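Local coordinates for trehalose monomycolate transport factor A (Mycolicibacterium smegmatis MC2 155, PDB 6T84), which is required for MmpL3-dependent transport of trehalose monomycolate to the mycobacterial cell wall and for growth and cell elongation, at residues 83-88 and 113-118; 36-41 and 98-103; 121-126 and 176-181. All coordinates share one frame; numbering follows the deposited sequence.

Interaction 1: residues 83-88 and 113-118; sequences NVVVDL and YSTNLD
Two antiparallel neighbours of the nine-stranded sheet, strands 86-90 and 110-114, meet here at the point where the second leaves the sheet for helix 117-123. D87 and Y113 form a hydrogen-bonded pair: D87 N donates to Y113 O at 2.9 Å, and Y113 N returns to D87 O at 2.8 Å. The next pair, V86 with S114, is non-hydrogen-bonded, its CA atoms 4.5 Å apart. Beyond it the ladder is continued partly by side chains. V85 O takes two donors: T115 N, in the carbonyl plane, and S114 OG at 2.7 Å, tilted 35° from that plane. The amide of the same residue, V85 N, points almost straight at T115 OG1 (2.9 Å, 171° at the hydrogen). With chi1 at 59°, this hydroxyl sits between its own backbone N and carbonyl carbon, while the CG2 branch lies 3.7 Å from V85 CB. A water joins T115 OG1 to N83 O.

S114 OG has a second task, accepting from N116 N at 3.1 Å in an ST turn that bends the chain toward the helix. N116 is the N-cap, its OD1 bound to A119 N, and its CB packs against both methyls of V84. On the sheet face carrying D87 and Y113, the two side chains run alongside each other with carboxylate and ring planes nearly perpendicular; the carboxylate has its salt bridge with R89.

Hydroxyls thus supplement the backbone bonding where the strand ends. The buried V85 O is gripped by two donors, and S114 OG, as donor to one segment and acceptor within the other, ties the strand edge to the start of the helix.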
# COMPACT_ATOMS: atom_id res chain seq x y z
N ASN A 83 1.44 13.43 -9.24
CA ASN A 83 1.39 12.60 -10.43
C ASN A 83 2.54 11.61 -10.51
O ASN A 83 2.58 10.82 -11.45
CB ASN A 83 1.42 13.43 -11.71
CG ASN A 83 0.10 14.07 -12.03
OD1 ASN A 83 -0.97 13.59 -11.65
ND2 ASN A 83 0.17 15.17 -12.77
N VAL A 84 3.48 11.64 -9.59
CA VAL A 84 4.57 10.65 -9.60
C VAL A 84 4.11 9.38 -8.89
O VAL A 84 3.41 9.46 -7.87
CB VAL A 84 5.82 11.25 -8.91
CG1 VAL A 84 7.01 10.24 -8.83
CG2 VAL A 84 6.28 12.51 -9.64
N VAL A 85 4.50 8.22 -9.40
CA VAL A 85 4.27 6.92 -8.74
C VAL A 85 5.62 6.36 -8.32
O VAL A 85 6.53 6.29 -9.14
CB VAL A 85 3.56 5.92 -9.67
CG1 VAL A 85 3.50 4.50 -9.06
CG2 VAL A 85 2.17 6.42 -9.95
N VAL A 86 5.73 6.01 -7.07
CA VAL A 86 6.86 5.20 -6.57
C VAL A 86 6.30 3.85 -6.14
O VAL A 86 5.26 3.79 -5.46
CB VAL A 86 7.56 5.92 -5.39
CG1 VAL A 86 8.73 5.03 -4.81
CG2 VAL A 86 8.11 7.29 -5.84
N ASP A 87 7.01 2.77 -6.51
CA ASP A 87 6.63 1.40 -6.15
C ASP A 87 7.89 0.76 -5.57
O ASP A 87 8.93 0.72 -6.24
CB ASP A 87 6.17 0.69 -7.44
CG ASP A 87 5.72 -0.74 -7.22
OD1 ASP A 87 6.54 -1.52 -6.70
OD2 ASP A 87 4.58 -1.09 -7.63
N LEU A 88 7.78 0.31 -4.35
CA LEU A 88 8.89 -0.31 -3.59
C LEU A 88 8.44 -1.74 -3.29
O LEU A 88 7.48 -1.94 -2.53
CB LEU A 88 9.05 0.49 -2.29
CG LEU A 88 10.07 0.02 -1.25
CD1 LEU A 88 11.48 0.12 -1.85
CD2 LEU A 88 9.96 0.83 0.07
N TYR A 113 10.84 1.34 -8.15
CA TYR A 113 10.44 1.67 -9.51
C TYR A 113 9.71 3.01 -9.46
O TYR A 113 9.04 3.34 -8.46
CB TYR A 113 9.47 0.59 -10.09
CG TYR A 113 10.08 -0.78 -10.06
CD1 TYR A 113 9.98 -1.58 -8.91
CD2 TYR A 113 10.74 -1.29 -11.15
CE1 TYR A 113 10.49 -2.87 -8.88
CE2 TYR A 113 11.31 -2.59 -11.08
CZ TYR A 113 11.18 -3.34 -9.95
OH TYR A 113 11.76 -4.59 -9.83
N SER A 114 9.79 3.79 -10.53
CA SER A 114 9.02 5.03 -10.52
C SER A 114 8.70 5.49 -11.93
O SER A 114 9.40 5.16 -12.90
CB SER A 114 9.79 6.14 -9.82
OG SER A 114 9.01 7.33 -9.70
N THR A 115 7.64 6.29 -12.02
CA THR A 115 7.28 6.98 -13.26
C THR A 115 8.15 8.22 -13.48
O THR A 115 8.10 8.79 -14.57
CB THR A 115 5.80 7.41 -13.21
OG1 THR A 115 5.61 8.26 -12.07
CG2 THR A 115 4.89 6.23 -13.14
N ASN A 116 8.94 8.66 -12.49
CA ASN A 116 9.77 9.87 -12.65
C ASN A 116 11.04 9.58 -11.86
O ASN A 116 11.04 9.73 -10.64
CB ASN A 116 9.01 11.09 -12.12
CG ASN A 116 9.79 12.44 -12.25
OD1 ASN A 116 11.03 12.49 -12.16
ND2 ASN A 116 9.05 13.54 -12.45
N LEU A 117 12.08 9.14 -12.55
CA LEU A 117 13.27 8.66 -11.83
C LEU A 117 13.92 9.78 -11.03
O LEU A 117 14.44 9.56 -9.93
CB LEU A 117 14.26 8.04 -12.81
CG LEU A 117 13.76 6.75 -13.49
CD1 LEU A 117 14.88 6.17 -14.41
CD2 LEU A 117 13.25 5.72 -12.49
N ASP A 118 13.93 11.00 -11.60
CA ASP A 118 14.52 12.13 -10.89
C ASP A 118 13.78 12.45 -9.60
O ASP A 118 14.41 12.66 -8.56
CB ASP A 118 14.54 13.36 -11.81
CG ASP A 118 15.65 13.30 -12.85
OD1 ASP A 118 16.61 12.53 -12.63
OD2 ASP A 118 15.56 14.01 -13.87
O HOH W 1 4.98 10.61 -13.30

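Interaction 2: residues 36-41 and 98-103; sequences WKRGVM and ENDIWL
R38 NH2 meets D100 OD2 at 2.6 Å, the shorter arm of a two-pronged salt bridge between the 36-41 loop and the turn that leads into strand 102-107. The other arm runs from R38 NH1 to D100 OD1, 2.9 Å long. The grip is end-on, one terminal nitrogen to each oxygen, and both bonds are close to straight, about 170° at the hydrogen. OD2 offers its syn lone pair, and OD1 is also met on the syn side. Guanidinium and carboxylate are nearly coplanar, 16° apart, with both oxygens lying almost in the guanidinium plane.

The two side chains come from opposite directions. R38 runs extended from CG to NE and carries its charge across to the turn, where D100 CG stands between its own backbone N and carbonyl carbon (chi1 62°). E98 passes beside the same arginine: its CG is 3.7 Å from R38 NH1, but its carboxylate turns back over the base of the R38 chain, with OE2 4.0 Å from R38 CG. The charged ends remain apart, R38 NH1 being 4.6 Å from E98 OE2. A water that donates to both G39 O and E98 OE1 makes a second bridge, and E98 OE2 has a weak bond to the S42 hydroxyl. I101 CB, obliquely placed, lies 4.4 Å from R38 NH1.

E145 accepts from the backbone N of both K37 and R38, fixing the loop from which the arginine reaches out. The paired, straight bonds restrict rotation of both flat groups, and the second acid nearby probably adds to the favourable electrostatics of the charged R38. Together the salt bridge and the water join two loops at the surface of the domain.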
# COMPACT_ATOMS: atom_id res chain seq x y z
N TRP A 36 -8.27 2.29 -7.39
CA TRP A 36 -6.82 2.10 -7.49
C TRP A 36 -6.46 1.25 -8.69
O TRP A 36 -7.19 0.32 -9.05
CB TRP A 36 -6.28 1.42 -6.22
CG TRP A 36 -6.65 2.20 -5.01
CD1 TRP A 36 -6.19 3.44 -4.67
CD2 TRP A 36 -7.60 1.83 -4.02
NE1 TRP A 36 -6.79 3.86 -3.50
CE2 TRP A 36 -7.64 2.87 -3.07
CE3 TRP A 36 -8.40 0.70 -3.83
CZ2 TRP A 36 -8.48 2.83 -1.96
CZ3 TRP A 36 -9.21 0.65 -2.71
CH2 TRP A 36 -9.26 1.71 -1.80
N LYS A 37 -5.36 1.60 -9.36
CA LYS A 37 -5.05 1.01 -10.65
C LYS A 37 -3.70 0.31 -10.71
O LYS A 37 -3.45 -0.42 -11.68
CB LYS A 37 -5.06 2.08 -11.76
CG LYS A 37 -6.32 2.96 -11.79
CD LYS A 37 -7.41 2.23 -12.49
CE LYS A 37 -8.53 3.16 -12.88
NZ LYS A 37 -9.59 2.38 -13.57
N ARG A 38 -2.81 0.55 -9.74
CA ARG A 38 -1.43 0.07 -9.86
C ARG A 38 -1.11 -0.94 -8.75
O ARG A 38 -2.03 -1.48 -8.13
CB ARG A 38 -0.46 1.26 -9.86
CG ARG A 38 -0.66 2.20 -11.02
CD ARG A 38 0.57 3.07 -11.19
NE ARG A 38 0.43 4.09 -12.20
CZ ARG A 38 1.13 4.13 -13.32
NH1 ARG A 38 2.03 3.18 -13.60
NH2 ARG A 38 0.97 5.12 -14.15
N GLY A 39 0.18 -1.21 -8.51
CA GLY A 39 0.55 -2.20 -7.51
C GLY A 39 -0.13 -3.52 -7.81
O GLY A 39 -0.20 -3.95 -8.97
N VAL A 40 -0.71 -4.14 -6.77
CA VAL A 40 -1.44 -5.39 -7.00
C VAL A 40 -2.72 -5.23 -7.78
O VAL A 40 -3.27 -6.24 -8.25
CB VAL A 40 -1.76 -6.19 -5.72
CG1 VAL A 40 -0.51 -6.57 -5.04
CG2 VAL A 40 -2.62 -5.41 -4.78
N MET A 41 -3.22 -4.00 -7.95
CA MET A 41 -4.49 -3.81 -8.64
C MET A 41 -4.37 -4.04 -10.15
O MET A 41 -5.38 -4.34 -10.79
CB MET A 41 -5.06 -2.42 -8.40
CG MET A 41 -5.15 -1.98 -6.99
SD MET A 41 -6.07 -3.12 -5.93
CE MET A 41 -5.75 -2.38 -4.34
N GLU A 98 3.39 -2.13 -15.96
CA GLU A 98 3.05 -0.92 -16.72
C GLU A 98 4.25 -0.40 -17.51
O GLU A 98 5.41 -0.59 -17.13
CB GLU A 98 2.54 0.19 -15.80
CG GLU A 98 1.18 -0.12 -15.15
CD GLU A 98 1.28 -1.02 -13.92
OE1 GLU A 98 2.33 -1.66 -13.70
OE2 GLU A 98 0.29 -1.08 -13.17
N ASN A 99 3.95 0.29 -18.61
CA ASN A 99 4.96 0.76 -19.55
C ASN A 99 5.40 2.20 -19.30
O ASN A 99 6.17 2.75 -20.10
CB ASN A 99 4.46 0.59 -21.01
CG ASN A 99 4.22 -0.87 -21.37
OD1 ASN A 99 5.03 -1.74 -21.03
ND2 ASN A 99 3.11 -1.15 -22.05
N ASP A 100 4.96 2.83 -18.21
CA ASP A 100 5.35 4.18 -17.86
C ASP A 100 6.18 4.22 -16.58
O ASP A 100 6.32 5.28 -15.97
CB ASP A 100 4.14 5.11 -17.75
CG ASP A 100 3.19 4.69 -16.66
OD1 ASP A 100 3.33 3.54 -16.18
OD2 ASP A 100 2.31 5.51 -16.30
N ILE A 101 6.68 3.08 -16.15
CA ILE A 101 7.35 2.99 -14.85
C ILE A 101 8.61 2.16 -15.01
O ILE A 101 8.62 1.16 -15.73
CB ILE A 101 6.38 2.43 -13.78
CG1 ILE A 101 7.04 2.52 -12.39
CG2 ILE A 101 5.93 1.00 -14.11
CD1 ILE A 101 6.08 2.28 -11.22
N TRP A 102 9.69 2.61 -14.39
CA TRP A 102 11.02 2.05 -14.63
C TRP A 102 11.76 1.80 -13.33
O TRP A 102 11.55 2.47 -12.31
CB TRP A 102 11.87 3.00 -15.47
CG TRP A 102 11.24 3.27 -16.76
CD1 TRP A 102 11.27 2.47 -17.86
CD2 TRP A 102 10.46 4.39 -17.09
NE1 TRP A 102 10.57 3.05 -18.89
CE2 TRP A 102 10.07 4.24 -18.44
CE3 TRP A 102 10.11 5.56 -16.40
CZ2 TRP A 102 9.29 5.18 -19.09
CZ3 TRP A 102 9.33 6.49 -17.07
CH2 TRP A 102 8.92 6.29 -18.39
N LEU A 103 12.71 0.85 -13.38
CA LEU A 103 13.59 0.57 -12.24
C LEU A 103 14.51 1.74 -11.95
O LEU A 103 15.32 2.13 -12.82
CB LEU A 103 14.41 -0.67 -12.53
CG LEU A 103 15.42 -1.11 -11.45
CD1 LEU A 103 14.76 -1.52 -10.15
CD2 LEU A 103 16.30 -2.23 -12.06
O HOH W 2 2.10 -2.78 -10.96

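Interaction 3: residues 121-126 and 176-181; sequences RRACDR and LRVLPP
A123 CB and V178 CG2 are 3.8 Å apart, the closest approach between the last turn of helix 117-123 and the 176-181 segment. The same CG2 is equally near A123 CA, and therefore rests on the helix backbone as well as on the methyl. Because V178 CG1 stands anti to the carbonyl carbon (chi1 -55°), CG2 falls between the backbone N and that carbon, turned to the helix. Two leucine methyls close in on A123 CB more loosely: L179 CD2 at 4.3 Å and L176 CD2 at 4.5 Å. Both leucines leave the backbone pointing away from the helix, and it is their branch ends that come back to the alanine.

This is apolar packing of a helix end against the chain that follows helix 159-175, over the sheet face that carries V86 and S114. Outside the apolar patch, R122 reaches alongside P180, whose CD lies at the guanidinium edge, 4.4 Å from R122 NH2.

The 176-181 segment is shaped by its own turn, in which L179 N bonds to L176 O at 3.0 Å, and by ties beyond it: R78 donates to L176 O, and the T82 hydroxyl bonds to P180 O. L176 and L179 also pack on V86 of strand 86-90. On the helix side, C124 centres an inverse gamma turn, after which D125 caps helix 126-134 through M128 N.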
# COMPACT_ATOMS: atom_id res chain seq x y z
N ARG A 121 14.45 9.65 -7.09
CA ARG A 121 15.78 9.82 -6.51
C ARG A 121 15.75 10.78 -5.34
O ARG A 121 16.41 10.53 -4.31
CB ARG A 121 16.71 10.38 -7.58
CG ARG A 121 17.36 9.30 -8.32
CD ARG A 121 18.61 9.75 -9.05
NE ARG A 121 18.99 8.71 -10.00
CZ ARG A 121 18.52 8.65 -11.24
NH1 ARG A 121 17.70 9.60 -11.68
NH2 ARG A 121 18.89 7.66 -12.04
N ARG A 122 15.03 11.89 -5.48
CA ARG A 122 14.95 12.87 -4.39
C ARG A 122 14.29 12.27 -3.16
O ARG A 122 14.71 12.54 -2.03
CB ARG A 122 14.21 14.12 -4.85
CG ARG A 122 15.04 14.95 -5.84
CD ARG A 122 14.42 16.33 -6.11
NE ARG A 122 12.99 16.26 -6.39
CZ ARG A 122 12.46 16.24 -7.61
NH1 ARG A 122 13.25 16.27 -8.68
NH2 ARG A 122 11.13 16.18 -7.75
N ALA A 123 13.25 11.45 -3.36
CA ALA A 123 12.58 10.78 -2.24
C ALA A 123 13.43 9.68 -1.63
O ALA A 123 13.18 9.30 -0.49
CB ALA A 123 11.24 10.21 -2.72
N CYS A 124 14.44 9.17 -2.34
CA CYS A 124 15.20 8.02 -1.82
C CYS A 124 16.46 8.48 -1.09
O CYS A 124 17.61 8.21 -1.50
CB CYS A 124 15.54 7.07 -2.96
SG CYS A 124 14.13 6.06 -3.47
N ASP A 125 16.25 9.13 0.04
CA ASP A 125 17.37 9.58 0.85
C ASP A 125 17.66 8.55 1.96
O ASP A 125 17.15 7.43 1.93
CB ASP A 125 17.09 10.98 1.42
CG ASP A 125 15.98 10.97 2.47
OD1 ASP A 125 15.29 9.95 2.69
OD2 ASP A 125 15.79 12.02 3.08
N ARG A 126 18.42 8.96 2.97
CA ARG A 126 18.80 8.05 4.05
C ARG A 126 17.58 7.45 4.76
O ARG A 126 17.57 6.27 5.14
CB ARG A 126 19.69 8.85 5.03
CG ARG A 126 20.26 8.14 6.20
CD ARG A 126 21.24 9.10 6.89
NE ARG A 126 20.58 10.19 7.61
CZ ARG A 126 21.22 11.22 8.17
NH1 ARG A 126 22.54 11.33 8.08
NH2 ARG A 126 20.54 12.15 8.81
N LEU A 176 7.01 9.78 1.17
CA LEU A 176 6.59 10.23 -0.15
C LEU A 176 5.95 11.61 -0.12
O LEU A 176 5.50 12.11 -1.17
CB LEU A 176 5.58 9.23 -0.79
CG LEU A 176 6.19 7.82 -1.05
CD1 LEU A 176 5.10 7.09 -1.84
CD2 LEU A 176 7.52 7.93 -1.84
N ARG A 177 5.93 12.27 1.05
CA ARG A 177 5.38 13.63 1.10
C ARG A 177 6.13 14.60 0.20
O ARG A 177 5.56 15.61 -0.23
CB ARG A 177 5.36 14.17 2.54
CG ARG A 177 4.21 13.69 3.40
CD ARG A 177 4.40 14.11 4.86
NE ARG A 177 5.00 15.44 4.94
CZ ARG A 177 5.83 15.83 5.91
NH1 ARG A 177 6.15 14.98 6.88
NH2 ARG A 177 6.34 17.06 5.90
N VAL A 178 7.41 14.29 -0.11
CA VAL A 178 8.28 15.11 -0.98
C VAL A 178 7.94 15.01 -2.46
O VAL A 178 8.45 15.80 -3.26
CB VAL A 178 9.78 14.83 -0.71
CG1 VAL A 178 10.08 15.04 0.78
CG2 VAL A 178 10.15 13.45 -1.17
N LEU A 179 7.05 14.09 -2.87
CA LEU A 179 6.72 13.98 -4.28
C LEU A 179 5.99 15.25 -4.74
O LEU A 179 5.21 15.84 -3.97
CB LEU A 179 5.83 12.76 -4.53
CG LEU A 179 6.55 11.41 -4.30
CD1 LEU A 179 5.57 10.26 -4.60
CD2 LEU A 179 7.92 11.38 -5.11
N PRO A 180 6.21 15.69 -5.98
CA PRO A 180 5.75 17.03 -6.38
C PRO A 180 4.23 17.07 -6.50
O PRO A 180 3.59 16.06 -6.82
CB PRO A 180 6.44 17.25 -7.74
CG PRO A 180 6.76 15.86 -8.25
CD PRO A 180 6.95 14.99 -7.05
N PRO A 181 3.62 18.22 -6.25
CA PRO A 181 2.16 18.35 -6.39
C PRO A 181 1.72 18.22 -7.84
O PRO A 181 2.51 18.36 -8.78
CB PRO A 181 1.88 19.76 -5.86
CG PRO A 181 3.18 20.24 -5.22
CD PRO A 181 4.29 19.48 -5.87

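In the fold
The contacts gather at the end of the sheet formed by strands 86-90, 110-114 and 102-107; interaction 3 packs against it from outside. Interaction 1 lies between the others, its centre 9 Å from that of interaction 2 and 10 Å from that of interaction 3, which are themselves 18 Å apart and do not touch. Interactions 1 and 2 meet through neighbouring strands 110-114 and 102-107, and their segments alternate along the chain. Interactions 1 and 3 share helix 117-123, and V84 and V86 pack on the 176-181 segment. Early loop, sheet edge and C-terminal chain are thus joined within the N-terminal domain, which is necessary and sufficient for localization, function and interaction with MmpL3.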